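Local coordinates for protein lovastatin nonaketide synthase, polyketide synthase component (Aspergillus terreus, PDB 7CPX) that builds the nonaketide precursor of lovastatin, dihydromonacolin L, from malonyl-CoA, working with the partner enzyme LovC, which binds its acyltransferase domain, at residues I1871-H1879 / P2123-R2133; G1887-H1895 / V1905-A1913. The protein carries 2 engineered substitutions. One frame throughout, in Å; residues are numbered along the deposited sequence.

Contact 1 of 2, residues I1871-H1879 / P2123-R2133; sequences IYVHFSCPH and PDLSTVISWPR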
loop_
_atom_site.group_PDB
_atom_site.type_symbol
_atom_site.label_atom_id
_atom_site.label_comp_id
_atom_site.label_asym_id
_atom_site.label_seq_id
_atom_site.Cartn_x
_atom_site.Cartn_y
_atom_site.Cartn_z
ATOM N N ILE A 1871 -54.095 -6.253 -24.582
ATOM C CA ILE A 1871 -53.642 -7.633 -24.682
ATOM C C ILE A 1871 -53.428 -8.151 -23.267
ATOM O O ILE A 1871 -52.574 -7.645 -22.534
ATOM C CB ILE A 1871 -52.358 -7.748 -25.512
ATOM C CG1 ILE A 1871 -52.552 -7.098 -26.883
ATOM C CG2 ILE A 1871 -51.961 -9.208 -25.664
ATOM C CD1 ILE A 1871 -51.296 -7.056 -27.718
ATOM N N TYR A 1872 -54.204 -9.158 -22.883
ATOM C CA TYR A 1872 -54.004 -9.855 -21.617
ATOM C C TYR A 1872 -52.939 -10.916 -21.854
ATOM O O TYR A 1872 -53.207 -11.962 -22.448
ATOM C CB TYR A 1872 -55.312 -10.461 -21.127
ATOM C CG TYR A 1872 -56.432 -9.454 -20.993
ATOM C CD1 TYR A 1872 -57.193 -9.083 -22.091
ATOM C CD2 TYR A 1872 -56.728 -8.875 -19.767
ATOM C CE1 TYR A 1872 -58.216 -8.165 -21.975
ATOM C CE2 TYR A 1872 -57.750 -7.956 -19.641
ATOM C CZ TYR A 1872 -58.491 -7.603 -20.749
ATOM O OH TYR A 1872 -59.511 -6.687 -20.631
ATOM N N VAL A 1873 -51.726 -10.640 -21.394
ATOM C CA VAL A 1873 -50.561 -11.426 -21.779
ATOM C C VAL A 1873 -50.530 -12.724 -20.987
ATOM O O VAL A 1873 -50.610 -12.719 -19.753
ATOM C CB VAL A 1873 -49.273 -10.618 -21.562
ATOM C CG1 VAL A 1873 -48.067 -11.415 -22.012
ATOM C CG2 VAL A 1873 -49.344 -9.300 -22.308
ATOM N N HIS A 1874 -50.416 -13.843 -21.702
ATOM C CA HIS A 1874 -50.156 -15.139 -21.093
ATOM C C HIS A 1874 -48.665 -15.435 -21.041
ATOM O O HIS A 1874 -48.169 -15.960 -20.039
ATOM C CB HIS A 1874 -50.864 -16.245 -21.878
ATOM C CG HIS A 1874 -52.357 -16.180 -21.809
ATOM N ND1 HIS A 1874 -53.058 -14.999 -21.921
ATOM C CD2 HIS A 1874 -53.284 -17.153 -21.646
ATOM C CE1 HIS A 1874 -54.351 -15.246 -21.822
ATOM N NE2 HIS A 1874 -54.515 -16.545 -21.655
ATOM N N PHE A 1875 -47.947 -15.100 -22.111
ATOM C CA PHE A 1875 -46.513 -15.324 -22.198
ATOM C C PHE A 1875 -45.853 -14.099 -22.812
ATOM O O PHE A 1875 -46.450 -13.402 -23.637
ATOM C CB PHE A 1875 -46.192 -16.570 -23.027
ATOM C CG PHE A 1875 -46.851 -17.818 -22.521
ATOM C CD1 PHE A 1875 -46.234 -18.605 -21.566
ATOM C CD2 PHE A 1875 -48.091 -18.203 -22.998
ATOM C CE1 PHE A 1875 -46.839 -19.753 -21.096
ATOM C CE2 PHE A 1875 -48.702 -19.348 -22.533
ATOM C CZ PHE A 1875 -48.075 -20.126 -21.580
ATOM N N SER A 1876 -44.613 -13.845 -22.405
ATOM C CA SER A 1876 -43.899 -12.675 -22.897
ATOM C C SER A 1876 -42.400 -12.930 -22.875
ATOM O O SER A 1876 -41.924 -13.870 -22.237
ATOM C CB SER A 1876 -44.220 -11.429 -22.065
ATOM O OG SER A 1876 -43.726 -11.558 -20.744
ATOM N N CYS A 1877 -41.669 -12.083 -23.588
ATOM C CA CYS A 1877 -40.213 -12.124 -23.551
ATOM C C CYS A 1877 -39.699 -11.128 -22.514
ATOM O O CYS A 1877 -40.039 -9.943 -22.585
ATOM C CB CYS A 1877 -39.627 -11.798 -24.919
ATOM S SG CYS A 1877 -37.824 -11.798 -24.955
ATOM N N PRO A 1878 -38.891 -11.562 -21.542
ATOM C CA PRO A 1878 -38.453 -10.623 -20.494
ATOM C C PRO A 1878 -37.730 -9.405 -21.036
ATOM O O PRO A 1878 -37.903 -8.303 -20.501
ATOM C CB PRO A 1878 -37.522 -11.473 -19.617
ATOM C CG PRO A 1878 -37.777 -12.886 -19.990
ATOM C CD PRO A 1878 -38.272 -12.890 -21.392
ATOM N N HIS A 1879 -36.924 -9.571 -22.077
ATOM C CA HIS A 1879 -36.090 -8.504 -22.609
ATOM C C HIS A 1879 -36.750 -7.872 -23.826
ATOM O O HIS A 1879 -37.324 -8.568 -24.669
ATOM C CB HIS A 1879 -34.712 -9.045 -22.988
ATOM C CG HIS A 1879 -34.207 -10.101 -22.057
ATOM N ND1 HIS A 1879 -33.653 -9.808 -20.830
ATOM C CD2 HIS A 1879 -34.178 -11.450 -22.171
ATOM C CE1 HIS A 1879 -33.303 -10.931 -20.228
ATOM N NE2 HIS A 1879 -33.610 -11.941 -21.021
ATOM N N PRO A 2123 -28.836 -11.579 -18.872
ATOM C CA PRO A 2123 -30.087 -11.809 -19.599
ATOM C C PRO A 2123 -30.128 -13.223 -20.155
ATOM O O PRO A 2123 -29.120 -13.759 -20.618
ATOM C CB PRO A 2123 -30.054 -10.756 -20.711
ATOM C CG PRO A 2123 -28.615 -10.451 -20.904
ATOM C CD PRO A 2123 -27.964 -10.612 -19.560
ATOM N N ASP A 2124 -31.306 -13.831 -20.099
ATOM C CA ASP A 2124 -31.514 -15.184 -20.604
ATOM C C ASP A 2124 -32.360 -15.059 -21.867
ATOM O O ASP A 2124 -33.587 -15.151 -21.826
ATOM C CB ASP A 2124 -32.180 -16.069 -19.557
ATOM C CG ASP A 2124 -32.015 -17.546 -19.853
ATOM O OD1 ASP A 2124 -31.944 -17.909 -21.046
ATOM O OD2 ASP A 2124 -31.955 -18.344 -18.895
ATOM N N LEU A 2125 -31.690 -14.843 -22.994
ATOM C CA LEU A 2125 -32.391 -14.706 -24.259
ATOM C C LEU A 2125 -33.071 -16.020 -24.624
ATOM O O LEU A 2125 -32.626 -17.105 -24.239
ATOM C CB LEU A 2125 -31.423 -14.280 -25.362
ATOM C CG LEU A 2125 -30.526 -13.089 -25.011
ATOM C CD1 LEU A 2125 -29.771 -12.602 -26.237
ATOM C CD2 LEU A 2125 -31.336 -11.961 -24.393
ATOM N N SER A 2126 -34.169 -15.912 -25.368
ATOM C CA SER A 2126 -35.038 -17.037 -25.694
ATOM C C SER A 2126 -35.718 -17.615 -24.460
ATOM O O SER A 2126 -36.150 -18.772 -24.473
ATOM C CB SER A 2126 -34.271 -18.141 -26.433
ATOM O OG SER A 2126 -33.681 -17.641 -27.620
ATOM N N THR A 2127 -35.808 -16.834 -23.389
ATOM C CA THR A 2127 -36.595 -17.195 -22.221
ATOM C C THR A 2127 -37.961 -16.531 -22.303
ATOM O O THR A 2127 -38.106 -15.434 -22.849
ATOM C CB THR A 2127 -35.887 -16.770 -20.934
ATOM O OG1 THR A 2127 -34.647 -17.475 -20.813
ATOM C CG2 THR A 2127 -36.758 -17.058 -19.723
ATOM N N VAL A 2128 -38.969 -17.206 -21.757
ATOM C CA VAL A 2128 -40.345 -16.732 -21.825
ATOM C C VAL A 2128 -40.962 -16.765 -20.434
ATOM O O VAL A 2128 -40.964 -17.808 -19.765
ATOM C CB VAL A 2128 -41.187 -17.555 -22.818
ATOM C CG1 VAL A 2128 -41.151 -19.023 -22.468
ATOM C CG2 VAL A 2128 -42.617 -17.052 -22.837
ATOM N N ILE A 2129 -41.484 -15.619 -20.013
ATOM C CA ILE A 2129 -42.263 -15.502 -18.790
ATOM C C ILE A 2129 -43.683 -15.964 -19.062
ATOM O O ILE A 2129 -44.309 -15.549 -20.045
ATOM C CB ILE A 2129 -42.256 -14.051 -18.282
ATOM C CG1 ILE A 2129 -40.840 -13.599 -17.941
ATOM C CG2 ILE A 2129 -43.163 -13.921 -17.079
ATOM C CD1 ILE A 2129 -40.576 -12.167 -18.329
ATOM N N SER A 2130 -44.195 -16.818 -18.184
ATOM C CA SER A 2130 -45.565 -17.317 -18.251
ATOM C C SER A 2130 -46.393 -16.521 -17.252
ATOM O O SER A 2130 -46.326 -16.756 -16.043
ATOM C CB SER A 2130 -45.612 -18.811 -17.949
ATOM O OG SER A 2130 -46.948 -19.259 -17.805
ATOM N N TRP A 2131 -47.171 -15.575 -17.759
ATOM C CA TRP A 2131 -47.968 -14.716 -16.898
ATOM C C TRP A 2131 -49.178 -15.478 -16.372
ATOM O O TRP A 2131 -49.946 -16.024 -17.172
ATOM C CB TRP A 2131 -48.420 -13.481 -17.658
ATOM C CG TRP A 2131 -47.325 -12.498 -17.889
ATOM C CD1 TRP A 2131 -46.596 -12.339 -19.026
ATOM C CD2 TRP A 2131 -46.827 -11.537 -16.954
ATOM N NE1 TRP A 2131 -45.676 -11.335 -18.862
ATOM C CE2 TRP A 2131 -45.797 -10.825 -17.596
ATOM C CE3 TRP A 2131 -47.153 -11.207 -15.636
ATOM C CZ2 TRP A 2131 -45.091 -9.805 -16.967
ATOM C CZ3 TRP A 2131 -46.452 -10.195 -15.013
ATOM C CH2 TRP A 2131 -45.432 -9.506 -15.679
ATOM N N PRO A 2132 -49.392 -15.539 -15.058
ATOM C CA PRO A 2132 -50.590 -16.214 -14.546
ATOM C C PRO A 2132 -51.854 -15.533 -15.048
ATOM O O PRO A 2132 -51.903 -14.312 -15.206
ATOM C CB PRO A 2132 -50.444 -16.095 -13.026
ATOM C CG PRO A 2132 -49.550 -14.926 -12.819
ATOM C CD PRO A 2132 -48.600 -14.935 -13.973
ATOM N N ARG A 2133 -52.884 -16.342 -15.298
ATOM C CA ARG A 2133 -54.134 -15.849 -15.855
ATOM C C ARG A 2133 -55.312 -15.934 -14.899
ATOM O O ARG A 2133 -56.284 -15.195 -15.080
ATOM C CB ARG A 2133 -54.483 -16.622 -17.135
ATOM C CG ARG A 2133 -53.476 -16.443 -18.260
ATOM C CD ARG A 2133 -53.199 -14.972 -18.521
ATOM N NE ARG A 2133 -54.426 -14.187 -18.487
ATOM C CZ ARG A 2133 -54.470 -12.866 -18.382
ATOM N NH1 ARG A 2133 -53.366 -12.140 -18.329
ATOM N NH2 ARG A 2133 -55.652 -12.261 -18.320
#

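Contact 2 of 2, residues G1887-H1895 / V1905-A1913; sequences GFFYLVQGH and VVALAERNA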
loop_
_atom_site.group_PDB
_atom_site.type_symbol
_atom_site.label_atom_id
_atom_site.label_comp_id
_atom_site.label_asym_id
_atom_site.label_seq_id
_atom_site.Cartn_x
_atom_site.Cartn_y
_atom_site.Cartn_z
ATOM N N GLY A 1887 -37.397 1.248 -32.089
ATOM C CA GLY A 1887 -37.282 1.250 -30.650
ATOM C C GLY A 1887 -37.187 -0.173 -30.141
ATOM O O GLY A 1887 -37.014 -1.108 -30.916
ATOM N N PHE A 1888 -37.314 -0.313 -28.826
ATOM C CA PHE A 1888 -37.253 -1.608 -28.163
ATOM C C PHE A 1888 -38.642 -1.989 -27.685
ATOM O O PHE A 1888 -39.300 -1.212 -26.985
ATOM C CB PHE A 1888 -36.275 -1.578 -26.989
ATOM C CG PHE A 1888 -34.838 -1.488 -27.401
ATOM C CD1 PHE A 1888 -34.286 -0.275 -27.769
ATOM C CD2 PHE A 1888 -34.037 -2.615 -27.419
ATOM C CE1 PHE A 1888 -32.963 -0.189 -28.149
ATOM C CE2 PHE A 1888 -32.713 -2.537 -27.794
ATOM C CZ PHE A 1888 -32.174 -1.321 -28.163
ATOM N N PHE A 1889 -39.083 -3.184 -28.064
ATOM C CA PHE A 1889 -40.405 -3.682 -27.718
ATOM C C PHE A 1889 -40.281 -5.091 -27.164
ATOM O O PHE A 1889 -39.492 -5.897 -27.665
ATOM C CB PHE A 1889 -41.332 -3.684 -28.934
ATOM C CG PHE A 1889 -41.397 -2.367 -29.651
ATOM C CD1 PHE A 1889 -40.457 -2.041 -30.612
ATOM C CD2 PHE A 1889 -42.399 -1.458 -29.367
ATOM C CE1 PHE A 1889 -40.513 -0.832 -31.275
ATOM C CE2 PHE A 1889 -42.462 -0.247 -30.026
ATOM C CZ PHE A 1889 -41.517 0.067 -30.982
ATOM N N TYR A 1890 -41.065 -5.384 -26.133
ATOM C CA TYR A 1890 -41.103 -6.714 -25.546
ATOM C C TYR A 1890 -42.065 -7.585 -26.341
ATOM O O TYR A 1890 -43.222 -7.212 -26.543
ATOM C CB TYR A 1890 -41.547 -6.652 -24.087
ATOM C CG TYR A 1890 -40.643 -5.848 -23.184
ATOM C CD1 TYR A 1890 -39.552 -6.435 -22.561
ATOM C CD2 TYR A 1890 -40.898 -4.510 -22.930
ATOM C CE1 TYR A 1890 -38.732 -5.708 -21.723
ATOM C CE2 TYR A 1890 -40.084 -3.774 -22.094
ATOM C CZ TYR A 1890 -39.001 -4.377 -21.492
ATOM O OH TYR A 1890 -38.185 -3.645 -20.661
ATOM N N LEU A 1891 -41.595 -8.743 -26.783
ATOM C CA LEU A 1891 -42.456 -9.659 -27.517
ATOM C C LEU A 1891 -43.415 -10.320 -26.535
ATOM O O LEU A 1891 -42.980 -11.003 -25.602
ATOM C CB LEU A 1891 -41.624 -10.699 -28.258
ATOM C CG LEU A 1891 -42.349 -11.607 -29.260
ATOM C CD1 LEU A 1891 -43.186 -12.668 -28.561
ATOM C CD2 LEU A 1891 -43.216 -10.784 -30.200
ATOM N N VAL A 1892 -44.714 -10.120 -26.743
ATOM C CA VAL A 1892 -45.735 -10.630 -25.840
ATOM C C VAL A 1892 -46.715 -11.478 -26.634
ATOM O O VAL A 1892 -46.919 -11.272 -27.833
ATOM C CB VAL A 1892 -46.474 -9.487 -25.111
ATOM C CG1 VAL A 1892 -45.489 -8.630 -24.338
ATOM C CG2 VAL A 1892 -47.256 -8.643 -26.105
ATOM N N GLN A 1893 -47.322 -12.440 -25.948
ATOM C CA GLN A 1893 -48.358 -13.290 -26.513
ATOM C C GLN A 1893 -49.486 -13.398 -25.503
ATOM O O GLN A 1893 -49.237 -13.457 -24.296
ATOM C CB GLN A 1893 -47.811 -14.681 -26.850
ATOM C CG GLN A 1893 -48.845 -15.651 -27.403
ATOM C CD GLN A 1893 -48.267 -17.031 -27.653
ATOM O OE1 GLN A 1893 -47.158 -17.339 -27.216
ATOM N NE2 GLN A 1893 -49.017 -17.868 -28.358
ATOM N N GLY A 1894 -50.722 -13.419 -25.984
ATOM C CA GLY A 1894 -51.836 -13.578 -25.074
ATOM C C GLY A 1894 -53.158 -13.232 -25.728
ATOM O O GLY A 1894 -53.243 -13.015 -26.936
ATOM N N HIS A 1895 -54.184 -13.177 -24.887
ATOM C CA HIS A 1895 -55.551 -13.000 -25.348
ATOM C C HIS A 1895 -55.858 -11.541 -25.661
ATOM O O HIS A 1895 -55.229 -10.620 -25.136
ATOM C CB HIS A 1895 -56.537 -13.501 -24.294
ATOM C CG HIS A 1895 -56.555 -14.988 -24.138
ATOM N ND1 HIS A 1895 -57.225 -15.618 -23.111
ATOM C CD2 HIS A 1895 -55.990 -15.972 -24.878
ATOM C CE1 HIS A 1895 -57.074 -16.925 -23.225
ATOM N NE2 HIS A 1895 -56.327 -17.166 -24.288
ATOM N N VAL A 1905 -53.083 -13.696 -29.717
ATOM C CA VAL A 1905 -52.333 -12.803 -30.590
ATOM C C VAL A 1905 -50.920 -12.667 -30.044
ATOM O O VAL A 1905 -50.636 -13.003 -28.890
ATOM C CB VAL A 1905 -52.985 -11.403 -30.714
ATOM C CG1 VAL A 1905 -54.417 -11.514 -31.209
ATOM C CG2 VAL A 1905 -52.928 -10.668 -29.385
ATOM N N VAL A 1906 -50.029 -12.166 -30.895
ATOM C CA VAL A 1906 -48.648 -11.872 -30.541
ATOM C C VAL A 1906 -48.358 -10.441 -30.965
ATOM O O VAL A 1906 -48.682 -10.047 -32.090
ATOM C CB VAL A 1906 -47.663 -12.848 -31.209
ATOM C CG1 VAL A 1906 -46.231 -12.458 -30.892
ATOM C CG2 VAL A 1906 -47.941 -14.269 -30.756
ATOM N N ALA A 1907 -47.751 -9.665 -30.071
ATOM C CA ALA A 1907 -47.560 -8.242 -30.293
ATOM C C ALA A 1907 -46.206 -7.801 -29.753
ATOM O O ALA A 1907 -45.503 -8.549 -29.069
ATOM C CB ALA A 1907 -48.679 -7.423 -29.642
ATOM N N LEU A 1908 -45.850 -6.564 -30.086
ATOM C CA LEU A 1908 -44.617 -5.921 -29.638
ATOM C C LEU A 1908 -45.005 -4.850 -28.621
ATOM O O LEU A 1908 -45.185 -3.680 -28.963
ATOM C CB LEU A 1908 -43.853 -5.330 -30.818
ATOM C CG LEU A 1908 -42.972 -6.288 -31.620
ATOM C CD1 LEU A 1908 -43.701 -7.585 -31.918
ATOM C CD2 LEU A 1908 -42.524 -5.626 -32.911
ATOM N N ALA A 1909 -45.129 -5.263 -27.363
ATOM C CA ALA A 1909 -45.517 -4.363 -26.292
ATOM C C ALA A 1909 -44.369 -3.418 -25.948
ATOM O O ALA A 1909 -43.262 -3.507 -26.486
ATOM C CB ALA A 1909 -45.936 -5.165 -25.063
ATOM N N GLU A 1910 -44.645 -2.501 -25.020
ATOM C CA GLU A 1910 -43.661 -1.535 -24.560
ATOM C C GLU A 1910 -43.500 -1.513 -23.047
ATOM O O GLU A 1910 -42.801 -0.635 -22.532
ATOM C CB GLU A 1910 -44.034 -0.126 -25.043
ATOM C CG GLU A 1910 -44.103 0.010 -26.553
ATOM C CD GLU A 1910 -44.582 1.380 -26.993
ATOM O OE1 GLU A 1910 -44.960 2.187 -26.118
ATOM O OE2 GLU A 1910 -44.581 1.651 -28.212
ATOM N N ARG A 1911 -44.123 -2.444 -22.320
ATOM C CA ARG A 1911 -44.078 -2.442 -20.865
ATOM C C ARG A 1911 -43.798 -3.802 -20.243
ATOM O O ARG A 1911 -43.473 -3.851 -19.051
ATOM C CB ARG A 1911 -45.401 -1.907 -20.292
ATOM C CG ARG A 1911 -45.618 -0.419 -20.513
ATOM C CD ARG A 1911 -44.760 0.412 -19.573
ATOM N NE ARG A 1911 -44.821 1.836 -19.886
ATOM C CZ ARG A 1911 -44.008 2.459 -20.729
ATOM N NH1 ARG A 1911 -43.049 1.813 -21.375
ATOM N NH2 ARG A 1911 -44.159 3.764 -20.929
ATOM N N ASN A 1912 -43.906 -4.896 -20.993
ATOM C CA ASN A 1912 -43.668 -6.235 -20.462
ATOM C C ASN A 1912 -44.574 -6.507 -19.264
ATOM O O ASN A 1912 -44.122 -6.813 -18.159
ATOM C CB ASN A 1912 -42.201 -6.416 -20.075
ATOM C CG ASN A 1912 -41.864 -7.850 -19.725
ATOM O OD1 ASN A 1912 -42.549 -8.781 -20.148
ATOM N ND2 ASN A 1912 -40.807 -8.035 -18.943
ATOM N N ALA A 1913 -45.875 -6.387 -19.501
ATOM C CA ALA A 1913 -46.864 -6.470 -18.441
ATOM C C ALA A 1913 -47.884 -7.559 -18.732
ATOM O O ALA A 1913 -48.115 -7.929 -19.887
ATOM C CB ALA A 1913 -47.585 -5.131 -18.256
#

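Contact 1 of 2, residues I1871-H1879 / P2123-R2133
S1876 carries its OG between the backbone N and the carbonyl carbon (chi1 66°), and W2131 sets its CG anti to its carbonyl carbon (chi1 -74°), which swings the indole toward strand 1869-1883; there W2131 NE1 donates to S1876 OG at 2.7 Å. The same OG is hydrogen-bonded to N1912 OD1; since an amide oxygen can only accept, the hydroxyl proton probably points to it. The frame is a short antiparallel ladder; the classic beta bulge in which H1874 and F1875 both face Q1893 lies in the pairing of strand 1869-1883 with its other neighbour, strand 1887-1898. S1876 and I2129 form the hydrogen-bonded pair, S1876 N to I2129 O and I2129 N to S1876 O both 2.9 Å; F1875 and S2130 form the neighbouring non-hydrogen-bonded pair. F1875 CB packs 3.6 Å from V2128 CG2. Past the bulge R2133, bent at chi2 and chi3, lays its CD over one face of the H1874 imidazole, 3.4 Å from the centroid and 11° off the normal. That ring's rotation is probably steadied by ND1, which donates in the ring plane to Y1872 O at 3.1 Å. R2133 NH1 donates a hydrogen bond to V1873 O from above the carbonyl plane. Where the type II turn D2124-T2127 starts, D2124 O lies in the plane of the H1879 ring and accepts a weak hydrogen bond from H1879 NE2 at 3.3 Å.

Contact 2 of 2, residues G1887-H1895 / V1905-A1913
F1889 meets the end of strand 1905-1909 and the loop residue E1910 after it along much of its side chain, in a beta hairpin whose partners run antiparallel, their axes at 148° and 4.3 Å apart at closest approach. Its CB lies 3.1 Å from A1909 O and also touches L1908 CB. With CG anti to the carbonyl carbon (chi1 -52°), the ring sets off with A1909 O at its edge and in its plane. Farther out, CD2 touches both L1908 O and E1910 CG, and CE2 comes 3.4 Å from E1910 OE2, also near the ring plane. Ring and extended glutamate lie side by side, pointing the same way. Y1922, outside the hairpin, meets the F1889 ring as well.

Y1890 is used differently: N1912 CB sits over the ring's centre, 3.5 Å from the centroid and 12° off the normal, a CH-pi contact. Three hydrogen-bonded pairs, Y1890 with A1909, V1892 with A1907 and G1894 with V1905, supply six backbone bonds; the straightest runs from V1892 N to A1907 O, at 2.9 Å. On the face bearing L1891 and Q1893, L1891 CD2 reaches V1906 CG1 at 3.5 Å and also L1908 CD1, while Q1893 CG packs on V1906 CG2. Helix 1935-1953 covers L1891 on this side. On the other face, V1892 CG1 meets A1909 CB at 3.6 Å.

The amides and carbonyls of the three hydrogen-bonded pairs thus satisfy one another inside a mainly aliphatic packing, while the alternate residues of strand 1887-1898 bond to strand 1869-1883. At the F1889 end, A1909 O and E1910 OE2 lie near the ring plane, where the weakly positive edge hydrogens would probably suit them.

Overall arrangement
Contacts 1 and 2 are adjoining parts of one mixed sheet, with centres about 9 Å apart. Strand 1869-1883 belongs to contact 1 and strand 1887-1898 to contact 2, and these antiparallel neighbours join the two. The evidence is a pair of probable backbone hydrogen bonds, C1877 N to L1891 O at 2.6 Å and F1875 O to Q1893 N at 2.7 Å. The hairpin of contact 2 is local in sequence, whereas contact 1 brings back a strand 244 residues downstream. The region is consistent with the enoylreductase-like part that lies between methyltransferase and ketoreductase in such synthases. Both contacts lie away from the annotated catalytic residues and the NADP pocket.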